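Local coordinates for secreted protein (Kutzneria albida DSM 43870, PDB 5M6Q) that is a microbial transglutaminase that probably links glutamine side chains to primary amines by acyl transfer, at residues P88-Y93 against L113-D118; A95-A98 against I102-R105; P137-E142 against M159-Y164; N172-W177 against R203-P208; H187-H190 against M195-Y198. All blocks are in the same frame, centred on the assembly; numbering follows the deposited sequence.

Contact 1 (P88-Y93 against L113-D118); sequences PSPAQY and LPSWID
One face of the Y93 ring is covered by L113, whose CB lies off centre toward the rim, 3.9 Å from the ring centroid, in a CH-pi contact. The two methyls spread over the same ring, L113 CD2 reaching 3.7 Å from Y93 CD1 while L113 CD1 lies over the middle of the ring on the same face, 4.0 Å from Y93 CD2 and CE2. The two side chains run antiparallel, passing alongside one another, each with CG anti to the backbone N (chi1 166° in Y93, -176° in L113). The phenol end hydrogen-bonds to V109 O, which fixes the ring lengthwise; L80 and I83 of helix 70-84 and F221 touch it too. This is the N-terminal start of helix 90-99, closed by a capping box: S89 N donates to Q92 OE1 at 3.0 Å, in the carbonyl plane on a lone pair, and Q92 N returns a weak bond to S89 OG. In its first turn P90 continues the apolar patch, with CB 4.1 Å from L113 CD2, and its CG meets S115 at the entry of a type I turn, P114 to I117.

Contact 2 (A95-A98 against I102-R105); sequences AAVA and ILKR
Apolar packing is led by V97 and L103, set roughly perpendicular to each other. V97 CG1 comes 4.2 Å from L103 CB; it is the branch anti to the backbone N (chi1 157°), while CG2 lies beside that N. L103 presents its CB across the contact, and the rest of its side chain packs against A79, L80 and I83 of helix 70-84; A96 packs on I83 of the same helix.

Carbon-to-carbonyl contacts form the second group. L103 CB stands 3.9 Å from V97 O, and K104 CB is 3.4 Å from A98 O. The lysine then runs on as an extended chain, its CD passing A98 O at 3.5 Å. It is thus the aliphatic part of K104 that lies along this carbonyl, while NZ points away from the contact.

Of polar contacts there is little between the two segments: K104 N and V97 O lie 3.5 Å apart, but the angle is too poor for a hydrogen bond. The turn is held instead by D100, whose OD1 accepts from I102 N and from L103 N, the first of these closing an Asx turn. R105, at the far end, turns outward to a salt bridge with E153.

The arrangement is a helix end followed by a tight bend: helix 90-99 stops, an Asx turn bends the chain sharply, and a short 3-10 segment, 103-105, packs beside the last helical turn.

Contact 3 (P137-E142 against M159-Y164); sequences PDWSEE and MSTYRY
The two backbones stay well apart, the nearest CA atoms being those of P137 and R163 at 11.2 Å, and side chains alone span the gap. W139 does most of this. Its six-membered ring meets T161 with the edge: CH2 lies 3.7 Å from T161 OG1, which sits near the ring plane, and 3.8 Å from T161 CB. The indole gets there with CG beside its own backbone N (chi1 -68°). T161 OG1 is held by a hydrogen bond with Y148 OH, and Y148 also touches the indole; a cation-pi contact with R143 engages the same ring system. The chain around W139 is the lead-in to helix 141-146, where S140 takes the N-cap and its OG accepts from R143 N. Opposite it, M159 to Y162 form a type I turn, closed by Y162 N to M159 O at 3.0 Å, which carries T161 toward the tryptophan. Further along, R163 brings its guanidinium up to the proline ring, NH1 standing 4.5 Å from P137 CD in a loose, oblique approach. That same NH1 hydrogen-bonds to Q135 O, just ahead of P137, which ties the arginine to the stretch leading into 137-142. A bound MES molecule, probably from the crystallisation liquor, lies about 4 Å from the P137 side chain.

Contact 4 (N172-W177 against R203-P208); sequences NFDYGW and RHYSRP
D174 and Y205 reach for each other from opposite directions, the first from strand 174-179 and the second from helix 202-205. The carboxylate meets the ring obliquely, the two planes 51° apart, with D174 OD2 3.4 Å from Y205 CE1. In Y205 CG is anti to the backbone N (chi1 175°), which sends the phenol across the strand until CZ stands 3.8 Å from G176 CA. Its OH ends among backbone atoms there, 3.1 Å from D174 O, and makes a weak hydrogen bond to S128 O on the adjacent strand. A water ties the ends together on another route, donating to D174 OD2 at 2.7 Å and to Y205 O at 2.9 Å.

Beyond Y205 the chain is clamped by R207: its N and NH1 approach H204 O from opposite faces of the carbonyl plane, NH1 at 2.8 Å. H204 NE2 hydrogen-bonds to a bound MES, probably from the crystallisation liquor.

D174 OD2 also hydrogen-bonds to H187 ND1, and the modified Cys45 lies close to N172. Microbial transglutaminases work with a cysteine, an aspartate and a histidine; this grouping is consistent with an active site of that kind, with Y205 packed against its aspartate and, edge-to-face, its histidine.

Contact 5 (H187-H190 against M195-Y198); sequences HANH and MVVY
H187 and Y198 form a hydrogen-bonded antiparallel pair: Y198 N donates to H187 O at 2.7 Å and almost straight (175°), and H187 N to Y198 O at 2.9 Å. Past the non-hydrogen-bonded pair A188-V197 the regular ladder gives way to N189. Its backbone N still donates to V196 O at 3.2 Å, but its side chain takes over the next acceptor role, OD1 receiving V196 N at 2.8 Å from above the carboxamide plane. A chi1 of 55°, which tucks CG between the backbone N and the carbonyl carbon, turns OD1 back to that donor; ND2 is held by R194 O.

On the H187 face, Y198 CB lies over the imidazole, 3.7 Å from its centroid, and the phenol presents its edge to the same ring at 61°. H187 NE2 hydrogen-bonds to S200 OG. M195, its chain extended, brings CE to 3.7 Å from A188 CB; its CB and CG lie against H190 O, buried without a polar partner.

The segments belong to the loop end of the hairpin of strands 184-188 and 196-200; strand 13-17 flanks it, V197 pairing with W16, and helix 18-28 meets M195 and V197.

Contacts 4 and 5 adjoin at what is probably the active site: their centres are 11 Å apart, contact 5 is nested within the loop closed by contact 4, and D174 OD2 meets H187 ND1 at 3.1 Å, a probable hydrogen bond across neighbouring strands of the central sheet. Contact 3 adjoins contact 4, Y164 CE1 lying 3.5 Å from Y175 OH although the centres are about 20 Å apart. MES lies near residues of contacts 4 and 5, and another near P137 of contact 3. Contacts 1 and 2 make a separate group, 14 Å between centres, successive along helix 90-99. Contact 1 lies across the chain's centre from contact 4, about 31 Å between centres.

Contact 1 (P88-Y93 against L113-D118)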
# COMPACT_ATOMS: atom_id res chain seq x y z
N PRO A 88 22.37 3.53 -3.34
CA PRO A 88 22.93 4.37 -2.28
C PRO A 88 23.02 3.68 -0.91
O PRO A 88 22.26 2.75 -0.63
CB PRO A 88 21.95 5.54 -2.21
CG PRO A 88 20.66 4.95 -2.62
CD PRO A 88 21.00 3.95 -3.69
N SER A 89 23.97 4.13 -0.09
CA SER A 89 23.97 3.82 1.34
C SER A 89 22.89 4.67 1.97
O SER A 89 22.45 5.64 1.36
CB SER A 89 25.33 4.12 1.97
OG SER A 89 25.54 5.51 2.08
N PRO A 90 22.44 4.34 3.20
CA PRO A 90 21.45 5.20 3.84
C PRO A 90 21.81 6.69 3.83
O PRO A 90 20.94 7.51 3.56
CB PRO A 90 21.39 4.66 5.27
CG PRO A 90 21.68 3.19 5.11
CD PRO A 90 22.67 3.09 3.97
N ALA A 91 23.07 7.04 4.09
CA ALA A 91 23.46 8.45 4.10
C ALA A 91 23.37 9.09 2.70
O ALA A 91 23.00 10.26 2.55
CB ALA A 91 24.88 8.61 4.68
N GLN A 92 23.69 8.31 1.68
CA GLN A 92 23.63 8.80 0.30
C GLN A 92 22.19 8.99 -0.14
O GLN A 92 21.87 9.87 -0.94
CB GLN A 92 24.35 7.86 -0.65
CG GLN A 92 25.87 8.00 -0.62
CD GLN A 92 26.55 6.91 -1.43
OE1 GLN A 92 26.08 5.77 -1.48
NE2 GLN A 92 27.66 7.26 -2.07
N TYR A 93 21.31 8.14 0.38
CA TYR A 93 19.89 8.23 0.10
C TYR A 93 19.32 9.54 0.69
O TYR A 93 18.56 10.26 0.04
CB TYR A 93 19.18 6.99 0.66
CG TYR A 93 17.67 7.06 0.75
CD1 TYR A 93 17.05 7.56 1.88
CD2 TYR A 93 16.87 6.60 -0.30
CE1 TYR A 93 15.68 7.62 1.98
CE2 TYR A 93 15.49 6.65 -0.21
CZ TYR A 93 14.90 7.17 0.93
OH TYR A 93 13.54 7.22 1.03
N LEU A 113 12.99 4.62 4.18
CA LEU A 113 14.02 3.65 3.85
C LEU A 113 14.31 2.66 4.98
O LEU A 113 14.59 3.07 6.11
CB LEU A 113 15.32 4.36 3.47
CG LEU A 113 16.48 3.50 3.00
CD1 LEU A 113 16.33 3.14 1.53
CD2 LEU A 113 17.80 4.23 3.25
N PRO A 114 14.24 1.35 4.69
CA PRO A 114 14.74 0.40 5.68
C PRO A 114 16.26 0.25 5.62
O PRO A 114 16.77 -0.41 4.73
CB PRO A 114 14.04 -0.91 5.30
CG PRO A 114 13.78 -0.77 3.83
CD PRO A 114 13.53 0.69 3.58
N SER A 115 16.97 0.87 6.57
CA SER A 115 18.44 0.88 6.58
C SER A 115 19.13 -0.49 6.50
O SER A 115 20.21 -0.60 5.93
CB SER A 115 18.93 1.58 7.85
OG SER A 115 18.34 2.86 7.95
N TRP A 116 18.50 -1.53 7.05
CA TRP A 116 19.15 -2.84 7.10
C TRP A 116 19.03 -3.65 5.79
O TRP A 116 19.67 -4.69 5.65
CB TRP A 116 18.57 -3.65 8.25
CG TRP A 116 17.16 -4.01 8.02
CD1 TRP A 116 16.06 -3.25 8.28
CD2 TRP A 116 16.67 -5.23 7.45
NE1 TRP A 116 14.91 -3.92 7.91
CE2 TRP A 116 15.26 -5.14 7.40
CE3 TRP A 116 17.29 -6.40 6.98
CZ2 TRP A 116 14.47 -6.17 6.91
CZ3 TRP A 116 16.50 -7.42 6.49
CH2 TRP A 116 15.10 -7.30 6.45
N ILE A 117 18.21 -3.19 4.85
CA ILE A 117 18.15 -3.82 3.53
C ILE A 117 19.00 -3.02 2.54
O ILE A 117 18.80 -1.82 2.38
CB ILE A 117 16.70 -3.95 3.03
CG1 ILE A 117 15.87 -4.77 4.02
CG2 ILE A 117 16.66 -4.60 1.65
CD1 ILE A 117 14.37 -4.73 3.75
N ASP A 118 19.94 -3.68 1.88
CA ASP A 118 20.75 -2.98 0.89
C ASP A 118 19.90 -2.39 -0.25
O ASP A 118 18.99 -3.05 -0.78
CB ASP A 118 21.82 -3.91 0.33
CG ASP A 118 22.68 -3.24 -0.72
OD1 ASP A 118 23.44 -2.32 -0.36
OD2 ASP A 118 22.59 -3.63 -1.90

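Contact 2 (A95-A98 against I102-R105)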
# COMPACT_ATOMS: atom_id res chain seq x y z
N ALA A 95 20.91 12.30 1.32
CA ALA A 95 21.40 13.42 0.52
C ALA A 95 20.66 13.52 -0.82
O ALA A 95 20.33 14.62 -1.25
CB ALA A 95 22.90 13.29 0.31
N ALA A 96 20.39 12.39 -1.45
CA ALA A 96 19.73 12.38 -2.76
C ALA A 96 18.29 12.87 -2.64
O ALA A 96 17.80 13.64 -3.48
CB ALA A 96 19.76 10.99 -3.35
N VAL A 97 17.63 12.42 -1.59
CA VAL A 97 16.27 12.82 -1.32
C VAL A 97 16.18 14.34 -1.15
O VAL A 97 15.25 14.96 -1.67
CB VAL A 97 15.73 12.07 -0.08
CG1 VAL A 97 14.59 12.82 0.57
CG2 VAL A 97 15.31 10.65 -0.50
N ALA A 98 17.17 14.92 -0.48
CA ALA A 98 17.22 16.38 -0.25
C ALA A 98 17.35 17.21 -1.53
O ALA A 98 16.94 18.37 -1.56
CB ALA A 98 18.36 16.72 0.71
N ILE A 102 10.85 16.69 -6.16
CA ILE A 102 9.61 16.23 -5.55
C ILE A 102 9.81 15.79 -4.10
O ILE A 102 9.08 16.20 -3.19
CB ILE A 102 8.99 15.11 -6.39
CG1 ILE A 102 8.49 15.67 -7.72
CG2 ILE A 102 7.87 14.42 -5.63
CD1 ILE A 102 8.11 14.59 -8.71
N LEU A 103 10.81 14.96 -3.87
CA LEU A 103 10.95 14.31 -2.58
C LEU A 103 11.34 15.29 -1.46
O LEU A 103 10.96 15.10 -0.31
CB LEU A 103 11.98 13.17 -2.70
CG LEU A 103 11.60 12.10 -3.74
CD1 LEU A 103 12.68 11.05 -3.87
CD2 LEU A 103 10.27 11.45 -3.41
N LYS A 104 12.06 16.36 -1.78
CA LYS A 104 12.56 17.27 -0.75
C LYS A 104 11.45 18.05 -0.06
O LYS A 104 11.64 18.54 1.04
CB LYS A 104 13.60 18.24 -1.32
CG LYS A 104 13.04 19.31 -2.23
CD LYS A 104 14.16 20.17 -2.82
CE LYS A 104 13.59 21.33 -3.62
NZ LYS A 104 14.66 22.19 -4.22
N ARG A 105 10.28 18.15 -0.69
CA ARG A 105 9.18 18.86 -0.06
C ARG A 105 8.32 17.97 0.82
O ARG A 105 7.39 18.44 1.45
CB ARG A 105 8.29 19.51 -1.10
CG ARG A 105 9.04 20.37 -2.09
CD ARG A 105 8.45 20.19 -3.45
NE ARG A 105 7.30 21.05 -3.70
CZ ARG A 105 6.31 20.72 -4.53
NH1 ARG A 105 5.31 21.56 -4.74
NH2 ARG A 105 6.33 19.54 -5.16

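Contact 3 (P137-E142 against M159-Y164)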
# COMPACT_ATOMS: atom_id res chain seq x y z
N PRO A 137 -13.10 9.35 18.73
CA PRO A 137 -14.52 9.71 18.86
C PRO A 137 -14.71 11.07 19.55
O PRO A 137 -15.77 11.67 19.43
CB PRO A 137 -15.10 8.56 19.69
CG PRO A 137 -13.93 7.93 20.37
CD PRO A 137 -12.75 8.15 19.50
N ASP A 138 -13.66 11.55 20.22
CA ASP A 138 -13.68 12.86 20.86
C ASP A 138 -13.52 14.01 19.87
O ASP A 138 -13.92 15.14 20.16
CB ASP A 138 -12.58 12.96 21.92
CG ASP A 138 -12.86 12.11 23.15
OD1 ASP A 138 -14.05 11.89 23.46
OD2 ASP A 138 -11.88 11.67 23.81
N TRP A 139 -12.94 13.74 18.70
CA TRP A 139 -12.76 14.79 17.69
C TRP A 139 -14.11 15.38 17.31
O TRP A 139 -15.12 14.67 17.27
CB TRP A 139 -12.08 14.25 16.43
CG TRP A 139 -10.66 13.85 16.58
CD1 TRP A 139 -9.88 13.97 17.69
CD2 TRP A 139 -9.85 13.27 15.56
NE1 TRP A 139 -8.61 13.49 17.43
CE2 TRP A 139 -8.57 13.06 16.12
CE3 TRP A 139 -10.06 12.91 14.22
CZ2 TRP A 139 -7.52 12.51 15.40
CZ3 TRP A 139 -9.02 12.35 13.51
CH2 TRP A 139 -7.76 12.16 14.10
N SER A 140 -14.14 16.68 17.04
CA SER A 140 -15.29 17.29 16.42
C SER A 140 -15.39 16.79 14.99
O SER A 140 -14.43 16.23 14.44
CB SER A 140 -15.17 18.81 16.43
OG SER A 140 -14.09 19.19 15.59
N GLU A 141 -16.55 16.99 14.38
CA GLU A 141 -16.72 16.62 12.98
C GLU A 141 -15.78 17.42 12.07
O GLU A 141 -15.28 16.91 11.07
CB GLU A 141 -18.17 16.83 12.54
CG GLU A 141 -18.45 16.42 11.11
CD GLU A 141 -19.85 16.76 10.68
OE1 GLU A 141 -20.31 17.88 11.01
OE2 GLU A 141 -20.50 15.92 10.02
N GLU A 142 -15.54 18.68 12.42
CA GLU A 142 -14.66 19.50 11.61
C GLU A 142 -13.23 18.94 11.66
O GLU A 142 -12.54 18.90 10.64
CB GLU A 142 -14.68 20.97 12.06
CG GLU A 142 -13.79 21.89 11.20
CD GLU A 142 -13.71 23.32 11.73
OE1 GLU A 142 -14.28 23.59 12.81
OE2 GLU A 142 -13.08 24.18 11.06
N MET A 159 -0.65 11.02 8.12
CA MET A 159 -1.27 9.85 8.72
C MET A 159 -0.87 9.61 10.17
O MET A 159 -1.22 8.59 10.75
CB MET A 159 -0.95 8.59 7.90
CG MET A 159 -1.58 8.56 6.51
SD MET A 159 -3.39 8.52 6.49
CE MET A 159 -3.79 6.90 7.19
N SER A 160 -0.15 10.56 10.78
CA SER A 160 0.39 10.30 12.11
C SER A 160 -0.69 10.14 13.19
O SER A 160 -0.46 9.47 14.18
CB SER A 160 1.37 11.40 12.51
OG SER A 160 0.71 12.64 12.57
N THR A 161 -1.86 10.73 12.98
CA THR A 161 -2.95 10.60 13.96
C THR A 161 -3.75 9.31 13.80
O THR A 161 -4.66 9.05 14.60
CB THR A 161 -3.97 11.75 13.86
OG1 THR A 161 -4.48 11.82 12.52
CG2 THR A 161 -3.35 13.07 14.26
N TYR A 162 -3.45 8.53 12.77
CA TYR A 162 -4.26 7.37 12.45
C TYR A 162 -4.11 6.24 13.47
O TYR A 162 -3.00 5.87 13.83
CB TYR A 162 -3.93 6.87 11.04
CG TYR A 162 -4.79 5.72 10.64
CD1 TYR A 162 -6.15 5.90 10.37
CD2 TYR A 162 -4.27 4.43 10.58
CE1 TYR A 162 -6.96 4.84 10.04
CE2 TYR A 162 -5.07 3.37 10.23
CZ TYR A 162 -6.41 3.58 9.96
OH TYR A 162 -7.20 2.52 9.62
N ARG A 163 -5.23 5.71 13.94
CA ARG A 163 -5.24 4.71 15.03
C ARG A 163 -5.93 3.39 14.67
O ARG A 163 -6.26 2.61 15.56
CB ARG A 163 -5.93 5.27 16.27
CG ARG A 163 -5.53 6.67 16.67
CD ARG A 163 -6.38 7.16 17.85
NE ARG A 163 -6.52 6.14 18.89
CZ ARG A 163 -7.68 5.65 19.33
NH1 ARG A 163 -8.84 6.11 18.83
NH2 ARG A 163 -7.70 4.72 20.27
N TYR A 164 -6.18 3.16 13.38
CA TYR A 164 -6.88 1.95 12.93
C TYR A 164 -8.28 1.77 13.52
O TYR A 164 -8.76 0.64 13.64
CB TYR A 164 -6.05 0.70 13.23
CG TYR A 164 -4.71 0.69 12.53
CD1 TYR A 164 -4.57 0.17 11.25
CD2 TYR A 164 -3.59 1.22 13.16
CE1 TYR A 164 -3.35 0.17 10.62
CE2 TYR A 164 -2.36 1.22 12.54
CZ TYR A 164 -2.24 0.70 11.27
OH TYR A 164 -1.00 0.72 10.66

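Contact 4 (N172-W177 against R203-P208)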
# COMPACT_ATOMS: atom_id res chain seq x y z
N ASN A 172 -12.60 -1.88 9.73
CA ASN A 172 -11.65 -0.78 9.97
C ASN A 172 -11.03 -0.22 8.69
O ASN A 172 -10.95 1.00 8.51
CB ASN A 172 -10.54 -1.23 10.93
CG ASN A 172 -10.00 -2.62 10.62
OD1 ASN A 172 -10.18 -3.15 9.52
ND2 ASN A 172 -9.33 -3.22 11.59
N PHE A 173 -10.62 -1.09 7.78
CA PHE A 173 -9.90 -0.60 6.61
C PHE A 173 -10.03 -1.53 5.41
O PHE A 173 -10.53 -2.64 5.52
CB PHE A 173 -8.41 -0.42 6.97
CG PHE A 173 -7.80 -1.60 7.68
CD1 PHE A 173 -7.72 -2.84 7.06
CD2 PHE A 173 -7.31 -1.46 8.97
CE1 PHE A 173 -7.16 -3.93 7.71
CE2 PHE A 173 -6.75 -2.55 9.63
CZ PHE A 173 -6.67 -3.79 9.00
N ASP A 174 -9.57 -1.05 4.26
CA ASP A 174 -9.22 -1.93 3.16
C ASP A 174 -7.82 -1.53 2.70
O ASP A 174 -7.43 -0.35 2.81
CB ASP A 174 -10.24 -1.85 2.02
CG ASP A 174 -10.28 -3.14 1.17
OD1 ASP A 174 -9.45 -4.05 1.38
OD2 ASP A 174 -11.15 -3.25 0.28
N TYR A 175 -7.07 -2.52 2.25
CA TYR A 175 -5.77 -2.32 1.61
C TYR A 175 -5.82 -2.93 0.24
O TYR A 175 -6.26 -4.06 0.10
CB TYR A 175 -4.64 -2.99 2.39
CG TYR A 175 -4.27 -2.25 3.64
CD1 TYR A 175 -5.00 -2.41 4.80
CD2 TYR A 175 -3.18 -1.39 3.65
CE1 TYR A 175 -4.66 -1.71 5.97
CE2 TYR A 175 -2.83 -0.70 4.80
CZ TYR A 175 -3.56 -0.87 5.95
OH TYR A 175 -3.21 -0.17 7.09
N GLY A 176 -5.33 -2.20 -0.76
CA GLY A 176 -5.26 -2.72 -2.11
C GLY A 176 -3.86 -2.60 -2.67
O GLY A 176 -3.32 -1.51 -2.80
N TRP A 177 -3.28 -3.74 -3.01
CA TRP A 177 -1.95 -3.77 -3.58
C TRP A 177 -2.00 -3.43 -5.05
O TRP A 177 -2.77 -4.02 -5.81
CB TRP A 177 -1.33 -5.15 -3.39
CG TRP A 177 -0.03 -5.27 -4.11
CD1 TRP A 177 0.19 -5.78 -5.35
CD2 TRP A 177 1.24 -4.84 -3.62
NE1 TRP A 177 1.52 -5.69 -5.67
CE2 TRP A 177 2.19 -5.13 -4.62
CE3 TRP A 177 1.67 -4.25 -2.44
CZ2 TRP A 177 3.54 -4.86 -4.47
CZ3 TRP A 177 3.02 -3.98 -2.29
CH2 TRP A 177 3.94 -4.29 -3.30
N ARG A 203 -11.53 1.63 -9.94
CA ARG A 203 -12.87 2.14 -9.69
C ARG A 203 -13.65 1.22 -8.73
O ARG A 203 -14.37 1.69 -7.86
CB ARG A 203 -13.67 2.30 -11.00
CG ARG A 203 -15.03 2.94 -10.77
CD ARG A 203 -15.90 2.98 -12.02
NE ARG A 203 -15.13 3.23 -13.24
CZ ARG A 203 -14.65 4.41 -13.61
NH1 ARG A 203 -14.84 5.49 -12.85
NH2 ARG A 203 -13.96 4.52 -14.75
N HIS A 204 -13.53 -0.08 -8.91
CA HIS A 204 -14.29 -0.99 -8.07
C HIS A 204 -13.73 -1.01 -6.65
O HIS A 204 -14.49 -0.97 -5.67
CB HIS A 204 -14.30 -2.39 -8.66
CG HIS A 204 -14.99 -3.39 -7.79
ND1 HIS A 204 -16.36 -3.46 -7.69
CD2 HIS A 204 -14.49 -4.33 -6.95
CE1 HIS A 204 -16.68 -4.41 -6.84
NE2 HIS A 204 -15.57 -4.96 -6.38
N TYR A 205 -12.41 -1.07 -6.55
CA TYR A 205 -11.75 -1.02 -5.25
C TYR A 205 -12.13 0.27 -4.50
O TYR A 205 -12.29 0.26 -3.28
CB TYR A 205 -10.22 -1.12 -5.40
CG TYR A 205 -9.54 -0.94 -4.07
CD1 TYR A 205 -9.58 -1.95 -3.11
CD2 TYR A 205 -8.93 0.27 -3.73
CE1 TYR A 205 -8.98 -1.78 -1.86
CE2 TYR A 205 -8.34 0.45 -2.48
CZ TYR A 205 -8.37 -0.59 -1.56
OH TYR A 205 -7.81 -0.42 -0.31
N SER A 206 -12.31 1.36 -5.24
CA SER A 206 -12.55 2.68 -4.64
C SER A 206 -14.03 3.05 -4.47
O SER A 206 -14.35 4.15 -4.00
CB SER A 206 -11.88 3.77 -5.50
OG SER A 206 -10.52 3.47 -5.77
N ARG A 207 -14.93 2.17 -4.88
CA ARG A 207 -16.36 2.50 -4.89
C ARG A 207 -16.90 2.96 -3.52
O ARG A 207 -16.41 2.55 -2.48
CB ARG A 207 -17.16 1.29 -5.38
CG ARG A 207 -17.26 0.18 -4.38
CD ARG A 207 -17.77 -1.11 -5.01
NE ARG A 207 -17.99 -2.11 -3.97
CZ ARG A 207 -17.02 -2.79 -3.37
NH1 ARG A 207 -15.75 -2.59 -3.71
NH2 ARG A 207 -17.32 -3.68 -2.43
N PRO A 208 -17.91 3.85 -3.53
CA PRO A 208 -18.53 4.37 -2.31
C PRO A 208 -18.99 3.26 -1.38
O PRO A 208 -19.63 2.31 -1.82
CB PRO A 208 -19.73 5.17 -2.84
CG PRO A 208 -19.32 5.57 -4.21
CD PRO A 208 -18.54 4.41 -4.74
O HOH W 1 -12.79 -1.87 -1.35

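Contact 5 (H187-H190 against M195-Y198)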
# COMPACT_ATOMS: atom_id res chain seq x y z
N HIS A 187 -6.92 -7.10 -3.15
CA HIS A 187 -7.35 -6.96 -1.78
C HIS A 187 -8.07 -8.23 -1.36
O HIS A 187 -7.88 -9.27 -1.97
CB HIS A 187 -8.23 -5.69 -1.59
CG HIS A 187 -9.39 -5.57 -2.54
ND1 HIS A 187 -10.66 -5.23 -2.11
CD2 HIS A 187 -9.46 -5.67 -3.89
CE1 HIS A 187 -11.47 -5.16 -3.15
NE2 HIS A 187 -10.77 -5.41 -4.24
N ALA A 188 -8.85 -8.16 -0.29
CA ALA A 188 -9.51 -9.36 0.23
C ALA A 188 -10.69 -8.93 1.09
O ALA A 188 -10.86 -7.74 1.35
CB ALA A 188 -8.52 -10.24 1.04
N ASN A 189 -11.52 -9.88 1.50
CA ASN A 189 -12.71 -9.53 2.26
C ASN A 189 -12.41 -9.36 3.75
O ASN A 189 -12.79 -8.35 4.34
CB ASN A 189 -13.84 -10.54 2.03
CG ASN A 189 -13.43 -11.98 2.34
OD1 ASN A 189 -12.25 -12.31 2.52
ND2 ASN A 189 -14.43 -12.85 2.40
N HIS A 190 -11.72 -10.32 4.33
CA HIS A 190 -11.40 -10.28 5.75
C HIS A 190 -10.41 -11.39 6.04
O HIS A 190 -10.03 -12.15 5.15
CB HIS A 190 -12.69 -10.43 6.62
CG HIS A 190 -13.53 -11.62 6.27
ND1 HIS A 190 -13.11 -12.92 6.49
CD2 HIS A 190 -14.76 -11.71 5.71
CE1 HIS A 190 -14.04 -13.76 6.07
NE2 HIS A 190 -15.06 -13.05 5.60
N MET A 195 -11.53 -16.31 4.00
CA MET A 195 -10.92 -15.22 3.27
C MET A 195 -11.01 -15.48 1.78
O MET A 195 -10.83 -16.61 1.34
CB MET A 195 -9.46 -15.05 3.69
CG MET A 195 -8.66 -14.09 2.84
SD MET A 195 -7.02 -13.85 3.56
CE MET A 195 -6.19 -12.90 2.26
N VAL A 196 -11.34 -14.44 1.01
CA VAL A 196 -11.33 -14.49 -0.44
C VAL A 196 -10.47 -13.34 -0.92
O VAL A 196 -10.63 -12.23 -0.43
CB VAL A 196 -12.75 -14.37 -1.05
CG1 VAL A 196 -12.68 -14.39 -2.57
CG2 VAL A 196 -13.66 -15.46 -0.50
N VAL A 197 -9.58 -13.60 -1.88
CA VAL A 197 -8.76 -12.56 -2.50
C VAL A 197 -9.47 -11.95 -3.69
O VAL A 197 -10.14 -12.65 -4.47
CB VAL A 197 -7.37 -13.13 -2.86
CG1 VAL A 197 -6.62 -12.24 -3.87
CG2 VAL A 197 -6.55 -13.27 -1.60
N TYR A 198 -9.38 -10.62 -3.82
CA TYR A 198 -10.01 -9.91 -4.93
C TYR A 198 -8.97 -9.24 -5.80
O TYR A 198 -7.99 -8.69 -5.32
CB TYR A 198 -10.97 -8.83 -4.43
CG TYR A 198 -12.07 -9.32 -3.54
CD1 TYR A 198 -12.85 -10.43 -3.89
CD2 TYR A 198 -12.34 -8.66 -2.35
CE1 TYR A 198 -13.88 -10.86 -3.06
CE2 TYR A 198 -13.36 -9.09 -1.52
CZ TYR A 198 -14.12 -10.19 -1.87
OH TYR A 198 -15.13 -10.59 -1.04